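Local structure of alpha-L-rhamnosidase (Streptomyces avermitilis, 3W5M) at residues A[302-307]-A[420-426]; A[332-336]-A[448-452]; A[1002-1008]-A[1017-1021]. The protein releases terminal alpha-L-rhamnose from flavonoids such as naringin, rutin and hesperidin and from gum arabic, and binds L-rhamnose through a calcium-dependent carbohydrate-binding module. One frame throughout, in Å; residues are numbered along the deposited sequence.

Contacts 1 and 2 both reach one antiparallel sheet. Contact 1 is the mostly buried one: it pairs strands 303-311 and 422-424 by regular backbone hydrogen bonds and finishes with a histidine on a tryptophan. Contact 2, whose centre is 12 Å from that of contact 1, sets the turn of a hairpin at the sheet's edge against loop 448-452 through a single backbone bond and a threonine methyl. The two touch where R306 meets the carbonyl of W448. Contact 3 lies about 56 Å from contact 1 (nearest atoms), towards the C-terminus. It too pairs strands, but at a sheet margin, where exposed polar side chains and a water accompany a buried phenylalanine.

Contact 1: residues A[302-307]-A[420-426]; sequences ANQLRH and DWRAASG
H307 lies over the indole of W421: its CB sits 3.4 Å from W421 CE2, almost straight above the five-membered ring. The imidazole continues across that ring as an offset stack with planes 14° apart. Having CG anti to the backbone N (chi1 177°) carries it there. At its outer end CE1 comes within 3.3 Å of D420 OD2, obliquely and on the side that meets the indole. A water bridges H307 ND1 to D420 O.

From here the strands run antiparallel, in the sheet that contact 2 shares within the N-terminal rhamnosidase domain. R306 and R422 form one hydrogen-bonded pair (R306 N to R422 O and R422 N to R306 O, both 2.9 Å), Q304 and A424 the next (Q304 N to A424 O, 2.9 Å; A424 N to Q304 O, 3.0 Å). Between them L305 and A423 face the other way, L305 CB packing 4.1 Å from W421 CE3.

Further out, the carbonyl of T416 takes W421 NE1, T445 and Y375 hold the Q304 amide, and R306 NE bonds the W448 carbonyl. Salt bridges to D455 and E308 probably offset the charge of buried R306. L305 and A423 make one face apolar; on the other, neighbouring residues bond the polar ends of Q304 and R306.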
ATOM      1  N   ALA A 302       1.351  20.000   7.490  1.00 19.27           N
ATOM      2  CA  ALA A 302       0.441  19.240   8.370  1.00 19.54           C
ATOM      3  C   ALA A 302       0.147  20.153   9.509  1.00 19.14           C
ATOM      4  O   ALA A 302       0.936  20.233  10.462  1.00 20.14           O
ATOM      5  CB  ALA A 302       1.076  17.977   8.897  1.00 20.48           C
ATOM      6  N   ASN A 303      -0.943  20.897   9.396  1.00 18.13           N
ATOM      7  CA  ASN A 303      -1.279  21.895  10.440  1.00 17.51           C
ATOM      8  C   ASN A 303      -1.842  21.314  11.711  1.00 16.85           C
ATOM      9  O   ASN A 303      -2.322  20.195  11.731  1.00 17.97           O
ATOM     10  CB  ASN A 303      -2.255  22.936   9.876  1.00 18.34           C
ATOM     11  CG  ASN A 303      -1.617  23.832   8.824  1.00 18.96           C
ATOM     12  OD1 ASN A 303      -0.718  24.601   9.107  1.00 20.34           O
ATOM     13  ND2 ASN A 303      -2.080  23.723   7.593  1.00 18.82           N
ATOM     14  N   GLN A 304      -1.781  22.085  12.799  1.00 17.82           N
ATOM     15  CA  GLN A 304      -2.385  21.711  14.057  1.00 17.63           C
ATOM     16  C   GLN A 304      -3.781  22.314  14.244  1.00 18.63           C
ATOM     17  O   GLN A 304      -3.976  23.495  14.004  1.00 20.52           O
ATOM     18  CB  GLN A 304      -1.480  22.187  15.194  1.00 18.27           C
ATOM     19  CG  GLN A 304      -0.102  21.514  15.159  1.00 19.33           C
ATOM     20  CD  GLN A 304       0.817  22.012  16.268  1.00 22.59           C
ATOM     21  OE1 GLN A 304       0.632  23.119  16.823  1.00 24.86           O
ATOM     22  NE2 GLN A 304       1.847  21.228  16.563  1.00 22.25           N
ATOM     23  N   LEU A 305      -4.737  21.485  14.652  1.00 18.91           N
ATOM     24  CA  LEU A 305      -6.116  21.932  14.923  1.00 20.11           C
ATOM     25  C   LEU A 305      -6.485  21.508  16.334  1.00 20.54           C
ATOM     26  O   LEU A 305      -6.097  20.432  16.779  1.00 21.39           O
ATOM     27  CB  LEU A 305      -7.079  21.350  13.886  1.00 21.01           C
ATOM     28  CG  LEU A 305      -7.105  21.962  12.480  1.00 21.05           C
ATOM     29  CD1 LEU A 305      -5.837  21.759  11.678  1.00 23.48           C
ATOM     30  CD2 LEU A 305      -8.246  21.267  11.724  1.00 23.54           C
ATOM     31  N   ARG A 306      -7.199  22.351  17.079  1.00 20.17           N
ATOM     32  CA  ARG A 306      -7.513  21.975  18.454  1.00 20.37           C
ATOM     33  C   ARG A 306      -8.780  22.632  18.938  1.00 19.69           C
ATOM     34  O   ARG A 306      -9.196  23.660  18.396  1.00 19.90           O
ATOM     35  CB  ARG A 306      -6.388  22.363  19.439  1.00 21.65           C
ATOM     36  CG  ARG A 306      -6.262  23.869  19.653  1.00 21.93           C
ATOM     37  CD  ARG A 306      -5.052  24.213  20.541  1.00 21.37           C
ATOM     38  NE  ARG A 306      -4.975  23.425  21.778  1.00 23.97           N
ATOM     39  CZ  ARG A 306      -5.530  23.759  22.942  1.00 23.29           C
ATOM     40  NH1 ARG A 306      -6.278  24.849  23.038  1.00 23.21           N
ATOM     41  NH2 ARG A 306      -5.358  22.972  23.995  1.00 23.60           N
ATOM     42  N   HIS A 307      -9.322  22.039  19.990  1.00 19.94           N
ATOM     43  CA  HIS A 307     -10.526  22.505  20.646  1.00 22.83           C
ATOM     44  C   HIS A 307     -10.497  22.120  22.122  1.00 22.89           C
ATOM     45  O   HIS A 307     -10.361  20.931  22.452  1.00 21.55           O
ATOM     46  CB  HIS A 307     -11.716  21.852  19.974  1.00 23.14           C
ATOM     47  CG  HIS A 307     -13.032  22.196  20.598  1.00 25.43           C
ATOM     48  ND1 HIS A 307     -13.475  23.493  20.744  1.00 27.95           N
ATOM     49  CD2 HIS A 307     -14.018  21.404  21.080  1.00 26.85           C
ATOM     50  CE1 HIS A 307     -14.676  23.489  21.298  1.00 27.31           C
ATOM     51  NE2 HIS A 307     -15.023  22.236  21.526  1.00 28.77           N
ATOM     52  N   ASP A 420     -15.729  26.435  15.953  1.00 25.74           N
ATOM     53  CA  ASP A 420     -15.074  26.960  17.148  1.00 27.92           C
ATOM     54  C   ASP A 420     -13.607  26.455  17.327  1.00 27.00           C
ATOM     55  O   ASP A 420     -12.877  26.932  18.208  1.00 27.73           O
ATOM     56  CB  ASP A 420     -15.941  26.733  18.399  1.00 35.16           C
ATOM     57  CG  ASP A 420     -16.549  25.301  18.492  1.00 44.46           C
ATOM     58  OD1 ASP A 420     -16.562  24.504  17.495  1.00 46.17           O
ATOM     59  OD2 ASP A 420     -17.056  24.984  19.597  1.00 49.01           O
ATOM     60  N   TRP A 421     -13.164  25.506  16.497  1.00 22.96           N
ATOM     61  CA  TRP A 421     -11.780  25.002  16.588  1.00 21.56           C
ATOM     62  C   TRP A 421     -10.764  26.051  16.129  1.00 20.96           C
ATOM     63  O   TRP A 421     -11.077  26.958  15.347  1.00 22.40           O
ATOM     64  CB  TRP A 421     -11.624  23.705  15.726  1.00 19.03           C
ATOM     65  CG  TRP A 421     -12.256  22.469  16.342  1.00 19.04           C
ATOM     66  CD1 TRP A 421     -13.549  22.341  16.836  1.00 19.72           C
ATOM     67  CD2 TRP A 421     -11.651  21.185  16.485  1.00 19.73           C
ATOM     68  NE1 TRP A 421     -13.759  21.069  17.297  1.00 19.92           N
ATOM     69  CE2 TRP A 421     -12.607  20.336  17.096  1.00 19.88           C
ATOM     70  CE3 TRP A 421     -10.375  20.666  16.173  1.00 18.97           C
ATOM     71  CZ2 TRP A 421     -12.338  18.997  17.384  1.00 19.13           C
ATOM     72  CZ3 TRP A 421     -10.118  19.332  16.451  1.00 19.05           C
ATOM     73  CH2 TRP A 421     -11.085  18.515  17.054  1.00 18.61           C
ATOM     74  N   ARG A 422      -9.518  25.926  16.592  1.00 21.09           N
ATOM     75  CA  ARG A 422      -8.482  26.883  16.245  1.00 21.14           C
ATOM     76  C   ARG A 422      -7.277  26.138  15.646  1.00 19.64           C
ATOM     77  O   ARG A 422      -7.106  24.972  15.924  1.00 19.57           O
ATOM     78  CB  ARG A 422      -8.108  27.696  17.490  1.00 26.05           C
ATOM     79  CG  ARG A 422      -9.296  28.574  17.895  1.00 29.58           C
ATOM     80  CD  ARG A 422      -9.074  29.395  19.139  1.00 35.98           C
ATOM     81  NE  ARG A 422      -8.148  30.508  18.953  1.00 40.19           N
ATOM     82  CZ  ARG A 422      -8.372  31.594  18.214  1.00 45.58           C
ATOM     83  NH1 ARG A 422      -9.498  31.740  17.522  1.00 46.83           N
ATOM     84  NH2 ARG A 422      -7.447  32.541  18.165  1.00 49.84           N
ATOM     85  N   ALA A 423      -6.506  26.839  14.833  1.00 20.19           N
ATOM     86  CA  ALA A 423      -5.431  26.264  14.025  1.00 21.15           C
ATOM     87  C   ALA A 423      -4.149  27.066  14.084  1.00 21.93           C
ATOM     88  O   ALA A 423      -4.166  28.298  14.269  1.00 24.32           O
ATOM     89  CB  ALA A 423      -5.901  26.089  12.579  1.00 18.43           C
ATOM     90  N   ALA A 424      -3.023  26.362  13.922  1.00 20.61           N
ATOM     91  CA  ALA A 424      -1.685  26.970  13.858  1.00 20.58           C
ATOM     92  C   ALA A 424      -0.814  26.096  12.980  1.00 21.09           C
ATOM     93  O   ALA A 424      -1.102  24.895  12.826  1.00 21.15           O
ATOM     94  CB  ALA A 424      -1.075  27.082  15.233  1.00 21.50           C
ATOM     95  N   SER A 425       0.271  26.671  12.459  1.00 21.92           N
ATOM     96  CA  SER A 425       1.193  25.921  11.586  1.00 23.84           C
ATOM     97  C   SER A 425       1.934  24.811  12.339  1.00 24.49           C
ATOM     98  O   SER A 425       2.031  23.689  11.841  1.00 25.41           O
ATOM     99  CB  SER A 425       2.155  26.879  10.868  1.00 25.53           C
ATOM    100  OG  SER A 425       2.717  27.782  11.799  1.00 30.03           O
ATOM    101  N   GLY A 426       2.428  25.096  13.547  1.00 21.88           N
ATOM    102  CA  GLY A 426       3.178  24.068  14.292  1.00 22.68           C
ATOM    103  C   GLY A 426       4.475  23.663  13.580  1.00 20.23           C
ATOM    104  O   GLY A 426       4.916  24.367  12.703  1.00 20.41           O
TER
HETATM  105  O   HOH W   1       2.598  21.163  12.362  1.00 22.26           O
HETATM  106  O   HOH W   2     -12.015  25.632  20.486  1.00 39.96           O

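Contact 2: residues A[332-336]-A[448-452]; sequences HLNGR and WTSPG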
ATOM      1  N   HIS A 332      -5.108  13.552  19.107  1.00 19.42           N
ATOM      2  CA  HIS A 332      -4.582  13.602  20.466  1.00 22.04           C
ATOM      3  C   HIS A 332      -5.695  14.061  21.397  1.00 22.22           C
ATOM      4  O   HIS A 332      -6.527  14.899  21.021  1.00 22.94           O
ATOM      5  CB  HIS A 332      -3.436  14.623  20.518  1.00 22.15           C
ATOM      6  CG  HIS A 332      -2.208  14.158  19.799  1.00 25.31           C
ATOM      7  ND1 HIS A 332      -2.107  14.147  18.419  1.00 26.39           N
ATOM      8  CD2 HIS A 332      -1.053  13.628  20.268  1.00 23.93           C
ATOM      9  CE1 HIS A 332      -0.940  13.638  18.071  1.00 27.94           C
ATOM     10  NE2 HIS A 332      -0.283  13.309  19.174  1.00 29.95           N
ATOM     11  N   LEU A 333      -5.716  13.513  22.614  1.00 19.85           N
ATOM     12  CA  LEU A 333      -6.737  13.892  23.591  1.00 20.41           C
ATOM     13  C   LEU A 333      -6.028  14.012  24.967  1.00 20.57           C
ATOM     14  O   LEU A 333      -5.437  13.037  25.440  1.00 21.98           O
ATOM     15  CB  LEU A 333      -7.847  12.842  23.616  1.00 22.10           C
ATOM     16  CG  LEU A 333      -8.967  13.007  24.643  1.00 22.49           C
ATOM     17  CD1 LEU A 333      -9.804  14.246  24.354  1.00 22.03           C
ATOM     18  CD2 LEU A 333      -9.855  11.778  24.668  1.00 23.38           C
ATOM     19  N   ASN A 334      -6.075  15.204  25.546  1.00 21.58           N
ATOM     20  CA  ASN A 334      -5.529  15.456  26.914  1.00 22.01           C
ATOM     21  C   ASN A 334      -4.098  14.974  27.051  1.00 23.31           C
ATOM     22  O   ASN A 334      -3.773  14.189  27.948  1.00 25.65           O
ATOM     23  CB  ASN A 334      -6.430  14.806  27.961  1.00 22.30           C
ATOM     24  CG  ASN A 334      -7.821  15.400  27.972  1.00 23.64           C
ATOM     25  OD1 ASN A 334      -8.821  14.687  28.156  1.00 26.80           O
ATOM     26  ND2 ASN A 334      -7.900  16.704  27.761  1.00 22.04           N
ATOM     27  N   GLY A 335      -3.262  15.403  26.107  1.00 23.50           N
ATOM     28  CA  GLY A 335      -1.830  15.138  26.134  1.00 25.77           C
ATOM     29  C   GLY A 335      -1.365  13.743  25.752  1.00 27.24           C
ATOM     30  O   GLY A 335      -0.219  13.421  25.966  1.00 27.92           O
ATOM     31  N   ARG A 336      -2.239  12.930  25.162  1.00 24.89           N
ATOM     32  CA  ARG A 336      -1.941  11.546  24.833  1.00 26.62           C
ATOM     33  C   ARG A 336      -2.448  11.277  23.413  1.00 26.01           C
ATOM     34  O   ARG A 336      -3.599  11.582  23.092  1.00 25.24           O
ATOM     35  CB  ARG A 336      -2.637  10.614  25.832  1.00 30.46           C
ATOM     36  CG  ARG A 336      -2.511   9.135  25.526  1.00 37.36           C
ATOM     37  CD  ARG A 336      -2.825   8.279  26.754  1.00 44.65           C
ATOM     38  NE  ARG A 336      -3.175   6.902  26.382  1.00 50.26           N
ATOM     39  CZ  ARG A 336      -2.313   5.885  26.311  1.00 52.37           C
ATOM     40  NH1 ARG A 336      -1.024   6.064  26.589  1.00 53.46           N
ATOM     41  NH2 ARG A 336      -2.740   4.681  25.961  1.00 51.39           N
ATOM     42  N   TRP A 448      -0.042  21.907  23.473  1.00 23.66           N
ATOM     43  CA  TRP A 448      -1.230  22.174  22.653  1.00 22.24           C
ATOM     44  C   TRP A 448      -2.245  21.034  22.656  1.00 23.31           C
ATOM     45  O   TRP A 448      -3.418  21.238  22.283  1.00 23.20           O
ATOM     46  CB  TRP A 448      -0.837  22.585  21.216  1.00 24.07           C
ATOM     47  CG  TRP A 448      -0.340  21.426  20.398  1.00 24.02           C
ATOM     48  CD1 TRP A 448       0.859  20.796  20.524  1.00 24.07           C
ATOM     49  CD2 TRP A 448      -1.042  20.748  19.337  1.00 24.42           C
ATOM     50  NE1 TRP A 448       0.964  19.785  19.592  1.00 25.86           N
ATOM     51  CE2 TRP A 448      -0.207  19.710  18.886  1.00 23.14           C
ATOM     52  CE3 TRP A 448      -2.318  20.898  18.755  1.00 23.25           C
ATOM     53  CZ2 TRP A 448      -0.574  18.845  17.847  1.00 24.74           C
ATOM     54  CZ3 TRP A 448      -2.685  20.033  17.719  1.00 22.79           C
ATOM     55  CH2 TRP A 448      -1.822  19.026  17.281  1.00 22.65           C
ATOM     56  N   THR A 449      -1.819  19.825  23.018  1.00 23.07           N
ATOM     57  CA  THR A 449      -2.764  18.699  23.082  1.00 24.26           C
ATOM     58  C   THR A 449      -3.380  18.549  24.463  1.00 23.42           C
ATOM     59  O   THR A 449      -4.107  17.604  24.716  1.00 22.96           O
ATOM     60  CB  THR A 449      -2.130  17.378  22.632  1.00 25.71           C
ATOM     61  OG1 THR A 449      -1.147  16.974  23.589  1.00 27.83           O
ATOM     62  CG2 THR A 449      -1.452  17.563  21.273  1.00 24.61           C
ATOM     63  N   SER A 450      -3.085  19.507  25.349  1.00 24.75           N
ATOM     64  CA  SER A 450      -3.618  19.510  26.710  1.00 25.66           C
ATOM     65  C   SER A 450      -4.483  20.734  27.024  1.00 23.47           C
ATOM     66  O   SER A 450      -4.294  21.800  26.436  1.00 25.66           O
ATOM     67  CB  SER A 450      -2.466  19.408  27.739  1.00 23.65           C
ATOM     68  OG  SER A 450      -1.884  18.114  27.683  1.00 25.26           O
ATOM     69  N   PRO A 451      -5.429  20.591  27.970  1.00 25.40           N
ATOM     70  CA  PRO A 451      -6.240  21.747  28.334  1.00 26.58           C
ATOM     71  C   PRO A 451      -5.387  22.784  29.043  1.00 28.36           C
ATOM     72  O   PRO A 451      -4.287  22.467  29.469  1.00 29.48           O
ATOM     73  CB  PRO A 451      -7.305  21.169  29.272  1.00 25.54           C
ATOM     74  CG  PRO A 451      -6.767  19.882  29.760  1.00 25.70           C
ATOM     75  CD  PRO A 451      -5.726  19.403  28.795  1.00 23.59           C
ATOM     76  N   GLY A 452      -5.888  24.019  29.127  1.00 30.83           N
ATOM     77  CA  GLY A 452      -5.167  25.116  29.770  1.00 33.20           C
ATOM     78  C   GLY A 452      -4.139  25.780  28.862  1.00 34.30           C
ATOM     79  O   GLY A 452      -3.315  26.561  29.324  1.00 37.25           O
TER
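The methyl of T449 is the close-packed point of this contact. CG2 lies 3.6 Å from CB of H332. It also sits 3.5 Å above the W448 ring, over its centre, so the methyl fills the corner between a histidine from the strand and the indole of its own neighbour. The T449 torsion (chi1 68°) puts CG2 anti to the carbonyl carbon and leaves OG1 towards the hairpin, 3.2 Å from CA of G335. W448 is itself set by an edge-to-face meeting with Y375. H332 ND1 is buried here without a polar partner in the model.

Beside this lies the contact's one hydrogen bond. G335 N reaches T449 O at 2.7 Å, the N-H angle 146°, coming in from well above the carbonyl plane. N334 and G335 are the central residues of a type I' turn running from L333 to R336, a turn for which the Asn-Gly pair is classical. The turn is shut by L333 N to R336 O (2.9 Å) and R336 N to L333 O (3.2 Å).

Towards solvent the fit slackens. S450 OG stands 3.4 Å from G335 CA and makes no hydrogen bond to the glycine N, while the partly exposed ring of P451 lies across the end of the N334 side chain, at about a right angle. G335 is exposed.

Both segments belong to the alpha-L-rhamnosidase N-terminal domain. The closing bonds of the turn use L333 and R336, and the N-H of G335 is spent on the loop instead. Chemically, then, a backbone carbonyl and a methyl, both of T449, fasten the loop to the hairpin turn, and the serine and proline beyond add only van der Waals contact.

Contact 3: residues A[1002-1008]-A[1017-1021]; sequences VQHTHGT and AVFEV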
ATOM      1  N   VAL A1002       3.174 -48.618   4.012  1.00 54.00           N
ATOM      2  CA  VAL A1002       3.195 -47.392   4.830  1.00 47.73           C
ATOM      3  C   VAL A1002       2.488 -47.586   6.170  1.00 47.57           C
ATOM      4  O   VAL A1002       1.322 -47.973   6.214  1.00 50.23           O
ATOM      5  CB  VAL A1002       2.535 -46.212   4.084  1.00 47.12           C
ATOM      6  CG1 VAL A1002       2.552 -44.949   4.943  1.00 44.10           C
ATOM      7  CG2 VAL A1002       3.229 -45.969   2.754  1.00 42.67           C
ATOM      8  N   GLN A1003       3.196 -47.333   7.263  1.00 48.64           N
ATOM      9  CA  GLN A1003       2.581 -47.376   8.575  1.00 50.69           C
ATOM     10  C   GLN A1003       1.879 -46.038   8.817  1.00 53.56           C
ATOM     11  O   GLN A1003       2.416 -44.984   8.473  1.00 55.80           O
ATOM     12  CB  GLN A1003       3.634 -47.646   9.644  1.00 56.08           C
ATOM     13  CG  GLN A1003       4.341 -48.987   9.489  1.00 61.15           C
ATOM     14  CD  GLN A1003       5.610 -49.093  10.321  1.00 68.13           C
ATOM     15  OE1 GLN A1003       5.783 -48.388  11.322  1.00 70.69           O
ATOM     16  NE2 GLN A1003       6.510 -49.984   9.910  1.00 69.32           N
ATOM     17  N   HIS A1004       0.674 -46.074   9.378  1.00 50.16           N
ATOM     18  CA  HIS A1004      -0.070 -44.837   9.666  1.00 48.79           C
ATOM     19  C   HIS A1004      -0.863 -44.976  10.953  1.00 48.01           C
ATOM     20  O   HIS A1004      -1.549 -45.978  11.146  1.00 45.11           O
ATOM     21  CB  HIS A1004      -0.995 -44.464   8.501  1.00 49.17           C
ATOM     22  CG  HIS A1004      -1.942 -45.552   8.105  1.00 51.80           C
ATOM     23  ND1 HIS A1004      -3.219 -45.647   8.612  1.00 51.52           N
ATOM     24  CD2 HIS A1004      -1.795 -46.601   7.258  1.00 52.40           C
ATOM     25  CE1 HIS A1004      -3.819 -46.705   8.094  1.00 53.96           C
ATOM     26  NE2 HIS A1004      -2.979 -47.296   7.265  1.00 54.80           N
ATOM     27  N   THR A1005      -0.757 -43.982  11.839  1.00 45.37           N
ATOM     28  CA  THR A1005      -1.497 -44.019  13.101  1.00 43.17           C
ATOM     29  C   THR A1005      -3.019 -43.879  12.915  1.00 42.49           C
ATOM     30  O   THR A1005      -3.784 -44.532  13.633  1.00 47.19           O
ATOM     31  CB  THR A1005      -0.989 -42.966  14.116  1.00 44.40           C
ATOM     32  OG1 THR A1005      -0.996 -41.658  13.508  1.00 42.41           O
ATOM     33  CG2 THR A1005       0.423 -43.322  14.600  1.00 42.52           C
ATOM     34  N   HIS A1006      -3.448 -43.042  11.964  1.00 38.33           N
ATOM     35  CA  HIS A1006      -4.878 -42.785  11.700  1.00 36.66           C
ATOM     36  C   HIS A1006      -5.217 -42.811  10.209  1.00 33.97           C
ATOM     37  O   HIS A1006      -4.339 -42.747   9.356  1.00 34.84           O
ATOM     38  CB  HIS A1006      -5.314 -41.413  12.237  1.00 38.00           C
ATOM     39  CG  HIS A1006      -5.015 -41.189  13.681  1.00 40.27           C
ATOM     40  ND1 HIS A1006      -4.133 -40.222  14.112  1.00 41.99           N
ATOM     41  CD2 HIS A1006      -5.500 -41.781  14.800  1.00 42.81           C
ATOM     42  CE1 HIS A1006      -4.077 -40.235  15.433  1.00 44.26           C
ATOM     43  NE2 HIS A1006      -4.895 -41.175  15.875  1.00 45.08           N
ATOM     44  N   GLY A1007      -6.505 -42.856   9.890  1.00 34.26           N
ATOM     45  CA  GLY A1007      -6.933 -42.687   8.504  1.00 37.41           C
ATOM     46  C   GLY A1007      -7.015 -43.999   7.757  1.00 36.40           C
ATOM     47  O   GLY A1007      -6.690 -45.048   8.322  1.00 40.56           O
ATOM     48  N   THR A1008      -7.424 -43.931   6.497  1.00 36.31           N
ATOM     49  CA  THR A1008      -7.702 -45.105   5.663  1.00 39.84           C
ATOM     50  C   THR A1008      -6.947 -45.049   4.342  1.00 42.02           C
ATOM     51  O   THR A1008      -7.074 -44.080   3.594  1.00 43.66           O
ATOM     52  CB  THR A1008      -9.194 -45.164   5.269  1.00 41.04           C
ATOM     53  OG1 THR A1008     -10.008 -44.883   6.411  1.00 41.76           O
ATOM     54  CG2 THR A1008      -9.563 -46.534   4.695  1.00 40.20           C
ATOM     55  N   ALA A1017       1.119 -43.853  -1.543  1.00 49.06           N
ATOM     56  CA  ALA A1017      -0.104 -44.250  -0.871  1.00 46.09           C
ATOM     57  C   ALA A1017      -0.930 -42.983  -0.629  1.00 45.48           C
ATOM     58  O   ALA A1017      -0.392 -41.961  -0.186  1.00 44.24           O
ATOM     59  CB  ALA A1017       0.223 -44.932   0.449  1.00 49.07           C
ATOM     60  N   VAL A1018      -2.221 -43.049  -0.951  1.00 41.04           N
ATOM     61  CA  VAL A1018      -3.146 -41.948  -0.723  1.00 39.69           C
ATOM     62  C   VAL A1018      -4.041 -42.327   0.444  1.00 42.41           C
ATOM     63  O   VAL A1018      -4.714 -43.364   0.406  1.00 42.14           O
ATOM     64  CB  VAL A1018      -4.041 -41.703  -1.958  1.00 37.49           C
ATOM     65  CG1 VAL A1018      -5.002 -40.543  -1.719  1.00 36.77           C
ATOM     66  CG2 VAL A1018      -3.196 -41.483  -3.207  1.00 40.41           C
ATOM     67  N   PHE A1019      -4.061 -41.482   1.473  1.00 40.11           N
ATOM     68  CA  PHE A1019      -4.883 -41.717   2.648  1.00 38.71           C
ATOM     69  C   PHE A1019      -5.986 -40.670   2.761  1.00 39.47           C
ATOM     70  O   PHE A1019      -5.829 -39.530   2.298  1.00 37.18           O
ATOM     71  CB  PHE A1019      -4.017 -41.695   3.902  1.00 40.90           C
ATOM     72  CG  PHE A1019      -3.005 -42.794   3.957  1.00 43.84           C
ATOM     73  CD1 PHE A1019      -3.362 -44.066   4.392  1.00 44.63           C
ATOM     74  CD2 PHE A1019      -1.686 -42.564   3.577  1.00 47.06           C
ATOM     75  CE1 PHE A1019      -2.425 -45.089   4.446  1.00 45.58           C
ATOM     76  CE2 PHE A1019      -0.738 -43.585   3.635  1.00 48.44           C
ATOM     77  CZ  PHE A1019      -1.106 -44.849   4.074  1.00 47.31           C
ATOM     78  N   GLU A1020      -7.114 -41.059   3.347  1.00 36.51           N
ATOM     79  CA  GLU A1020      -8.136 -40.089   3.742  1.00 38.64           C
ATOM     80  C   GLU A1020      -8.158 -40.101   5.237  1.00 34.81           C
ATOM     81  O   GLU A1020      -8.176 -41.164   5.835  1.00 34.97           O
ATOM     82  CB  GLU A1020      -9.509 -40.474   3.199  1.00 43.55           C
ATOM     83  CG  GLU A1020      -9.555 -40.435   1.683  1.00 51.62           C
ATOM     84  CD  GLU A1020     -10.962 -40.522   1.116  1.00 56.74           C
ATOM     85  OE1 GLU A1020     -11.776 -41.318   1.644  1.00 57.38           O
ATOM     86  OE2 GLU A1020     -11.239 -39.790   0.134  1.00 57.90           O
ATOM     87  N   VAL A1021      -8.137 -38.928   5.847  1.00 30.97           N
ATOM     88  CA  VAL A1021      -8.035 -38.834   7.296  1.00 32.02           C
ATOM     89  C   VAL A1021      -8.908 -37.667   7.804  1.00 28.63           C
ATOM     90  O   VAL A1021      -9.135 -36.698   7.087  1.00 27.51           O
ATOM     91  CB  VAL A1021      -6.540 -38.751   7.722  1.00 33.58           C
ATOM     92  CG1 VAL A1021      -5.947 -37.381   7.460  1.00 33.08           C
ATOM     93  CG2 VAL A1021      -6.325 -39.163   9.180  1.00 33.33           C
TER
HETATM   94  O   HOH W   3     -10.489 -42.447   7.224  1.00 46.94           O
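T1008 and E1020 supply the backbone bonding, as an antiparallel hydrogen-bonded pair: T1008 N to E1020 O at 2.9 Å and E1020 N to T1008 O at 3.0 Å, both close to straight. A water links the same two residues, 2.6 Å from T1008 OG1 and donating to E1020 O, on the exposed face that their side chains share.

The aromatic contact is on the other face. F1019 brings CE1 over one face of the H1004 imidazole, 3.3 Å from CD2, with the ring planes inclined at 50°. H1004 ND1 makes a long, bent bond of 3.2 Å to H1006 O from well above the carbonyl plane, which may help to fix the ring.

Apolar packing completes the set. V1002 CG1 meets F1019 CZ at 3.8 Å and V1002 CG2 touches the methyl of A1017, while V1021 CG2 rests 3.6 Å from CA of G1007.

In the fold, segment 1002-1008 passes between sheets: strand 1003-1004 pairs with 1024-1030, whereas T1008 begins the hairpin with 1016-1021. F1019 bridges this change, reaching I994 of strand 989-995 in its own sheet and F1028 of strand 1024-1030 in the other; two sheets facing each other across it are consistent with a C-terminal beta-sandwich.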